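Local coordinates for protein AggB (Escherichia coli, PDB 4PHX) that serves as the minor subunit of aggregative adherence fimbriae type I, probably with a role in adhesion to host cells, and belongs to the AfaD invasin family, at residues S42-V47 with E61-I66. Residues are numbered along the deposited sequence; the frame is centred on the assembly and turned at random.
Sequences SQNGKV and ELKVKI
Lys-63 NZ donates a hydrogen bond to the amide oxygen OD1 of Asn-44, and this one bond carries the whole contact. Lys-63 NZ and Asn-44 OD1 are modelled 2.4 Å apart, very short for a hydrogen bond, so the exact length is doubtful. The ammonium group comes to the oxygen end of the amide, tilted out of the amide plane: Lys-63 NZ lies 3.6 Å from Asn-44 ND2. Asn-44 sends its amide across from the loop with CG anti to the backbone N (chi1 -176°). The lysine does not run straight; its chain is bent at chi3 and again at chi4 (75°), which swings the amine round toward the loop, and the two side chains meet at about a right angle. The backbones stay well apart, with 7.8 Å between the CA atoms of Asn-44 and Lys-63, and only 76 Å² of surface is buried between the segments, a light polar bridge at the protein surface. Both side chains also rest on Ile-51 of strand 49-53, the edge strand within this chain that pairs antiparallel with 61-67. The bridge thus ties the loop between strands 34-39 and 49-53, which crosses from one sheet of the Ig-like sandwich to the other, to strand 61-67, which lies between 49-53 and 90-97 in the sheet.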
loop_
_atom_site.group_PDB
_atom_site.type_symbol
_atom_site.label_atom_id
_atom_site.label_comp_id
_atom_site.label_asym_id
_atom_site.label_seq_id
_atom_site.Cartn_x
_atom_site.Cartn_y
_atom_site.Cartn_z
ATOM N N SER B 42 -11.999 27.931 -5.006
ATOM C CA SER B 42 -13.030 26.965 -5.392
ATOM C C SER B 42 -12.952 25.654 -4.605
ATOM O O SER B 42 -11.922 24.963 -4.632
ATOM C CB SER B 42 -12.898 26.652 -6.879
ATOM O OG SER B 42 -12.603 27.835 -7.602
ATOM N N GLN B 43 -14.044 25.309 -3.921
ATOM C CA GLN B 43 -14.111 24.033 -3.209
ATOM C C GLN B 43 -14.006 22.918 -4.236
ATOM O O GLN B 43 -14.087 23.174 -5.429
ATOM C CB GLN B 43 -15.399 23.883 -2.378
ATOM C CG GLN B 43 -15.356 22.691 -1.395
ATOM C CD GLN B 43 -16.709 22.313 -0.801
ATOM O OE1 GLN B 43 -17.315 23.084 -0.052
ATOM N NE2 GLN B 43 -17.177 21.107 -1.120
ATOM N N ASN B 44 -13.797 21.694 -3.770
ATOM C CA ASN B 44 -13.670 20.544 -4.647
ATOM C C ASN B 44 -13.898 19.254 -3.885
ATOM O O ASN B 44 -12.957 18.535 -3.569
ATOM C CB ASN B 44 -12.296 20.506 -5.317
ATOM C CG ASN B 44 -12.171 19.354 -6.331
ATOM O OD1 ASN B 44 -11.536 18.323 -6.053
ATOM N ND2 ASN B 44 -12.801 19.521 -7.502
ATOM N N GLY B 45 -15.153 18.963 -3.587
ATOM C CA GLY B 45 -15.485 17.728 -2.909
ATOM C C GLY B 45 -15.838 18.009 -1.467
ATOM O O GLY B 45 -16.719 18.820 -1.181
ATOM N N LYS B 46 -15.143 17.324 -0.563
ATOM C CA LYS B 46 -15.291 17.548 0.863
ATOM C C LYS B 46 -14.844 18.953 1.222
ATOM O O LYS B 46 -13.802 19.416 0.759
ATOM C CB LYS B 46 -14.420 16.569 1.640
ATOM C CG LYS B 46 -14.529 15.125 1.210
ATOM C CD LYS B 46 -13.177 14.422 1.334
ATOM C CE LYS B 46 -12.548 14.163 -0.034
ATOM N NZ LYS B 46 -12.787 15.283 -1.001
ATOM N N VAL B 47 -15.638 19.636 2.035
ATOM C CA VAL B 47 -15.105 20.741 2.815
ATOM C C VAL B 47 -14.060 20.091 3.710
ATOM O O VAL B 47 -14.338 19.062 4.322
ATOM C CB VAL B 47 -16.205 21.401 3.676
ATOM C CG1 VAL B 47 -17.191 20.362 4.189
ATOM C CG2 VAL B 47 -15.595 22.183 4.839
ATOM N N GLU B 61 -3.867 22.723 -12.377
ATOM C CA GLU B 61 -4.664 22.788 -11.159
ATOM C C GLU B 61 -4.177 21.891 -10.045
ATOM O O GLU B 61 -4.261 20.668 -10.148
ATOM C CB GLU B 61 -6.124 22.458 -11.458
ATOM C CG GLU B 61 -6.824 23.532 -12.237
ATOM C CD GLU B 61 -8.296 23.269 -12.372
ATOM O OE1 GLU B 61 -8.664 22.079 -12.462
ATOM O OE2 GLU B 61 -9.078 24.241 -12.374
ATOM N N LEU B 62 -3.696 22.505 -8.967
ATOM C CA LEU B 62 -3.421 21.766 -7.750
ATOM C C LEU B 62 -4.696 21.545 -6.969
ATOM O O LEU B 62 -5.437 22.486 -6.712
ATOM C CB LEU B 62 -2.418 22.503 -6.889
ATOM C CG LEU B 62 -1.004 22.352 -7.421
ATOM C CD1 LEU B 62 -0.020 23.116 -6.542
ATOM C CD2 LEU B 62 -0.658 20.865 -7.498
ATOM N N LYS B 63 -4.965 20.295 -6.621
ATOM C CA LYS B 63 -5.994 19.985 -5.650
ATOM C C LYS B 63 -5.283 20.000 -4.315
ATOM O O LYS B 63 -4.319 19.264 -4.095
ATOM C CB LYS B 63 -6.587 18.584 -5.863
ATOM C CG LYS B 63 -6.800 18.158 -7.305
ATOM C CD LYS B 63 -7.440 16.765 -7.403
ATOM C CE LYS B 63 -8.821 16.680 -6.728
ATOM N NZ LYS B 63 -9.910 17.345 -7.518
ATOM N N VAL B 64 -5.751 20.837 -3.409
ATOM C CA VAL B 64 -5.129 20.899 -2.114
ATOM C C VAL B 64 -6.180 20.685 -1.046
ATOM O O VAL B 64 -7.383 20.757 -1.319
ATOM C CB VAL B 64 -4.432 22.239 -1.919
ATOM C CG1 VAL B 64 -3.397 22.440 -3.011
ATOM C CG2 VAL B 64 -5.465 23.390 -1.895
ATOM N N LYS B 65 -5.723 20.389 0.166
ATOM C CA LYS B 65 -6.618 20.276 1.309
ATOM C C LYS B 65 -5.988 20.953 2.518
ATOM O O LYS B 65 -4.766 21.070 2.626
ATOM C CB LYS B 65 -6.961 18.809 1.625
ATOM C CG LYS B 65 -5.759 17.933 1.969
ATOM C CD LYS B 65 -6.170 16.503 2.382
ATOM C CE LYS B 65 -4.966 15.645 2.748
ATOM N NZ LYS B 65 -5.364 14.227 3.054
ATOM N N ILE B 66 -6.837 21.400 3.431
ATOM C CA ILE B 66 -6.355 22.150 4.570
ATOM C C ILE B 66 -6.781 21.535 5.897
ATOM O O ILE B 66 -7.881 21.029 6.048
ATOM C CB ILE B 66 -6.804 23.624 4.491
ATOM C CG1 ILE B 66 -6.035 24.472 5.504
ATOM C CG2 ILE B 66 -8.324 23.725 4.682
ATOM C CD1 ILE B 66 -6.284 25.986 5.386
#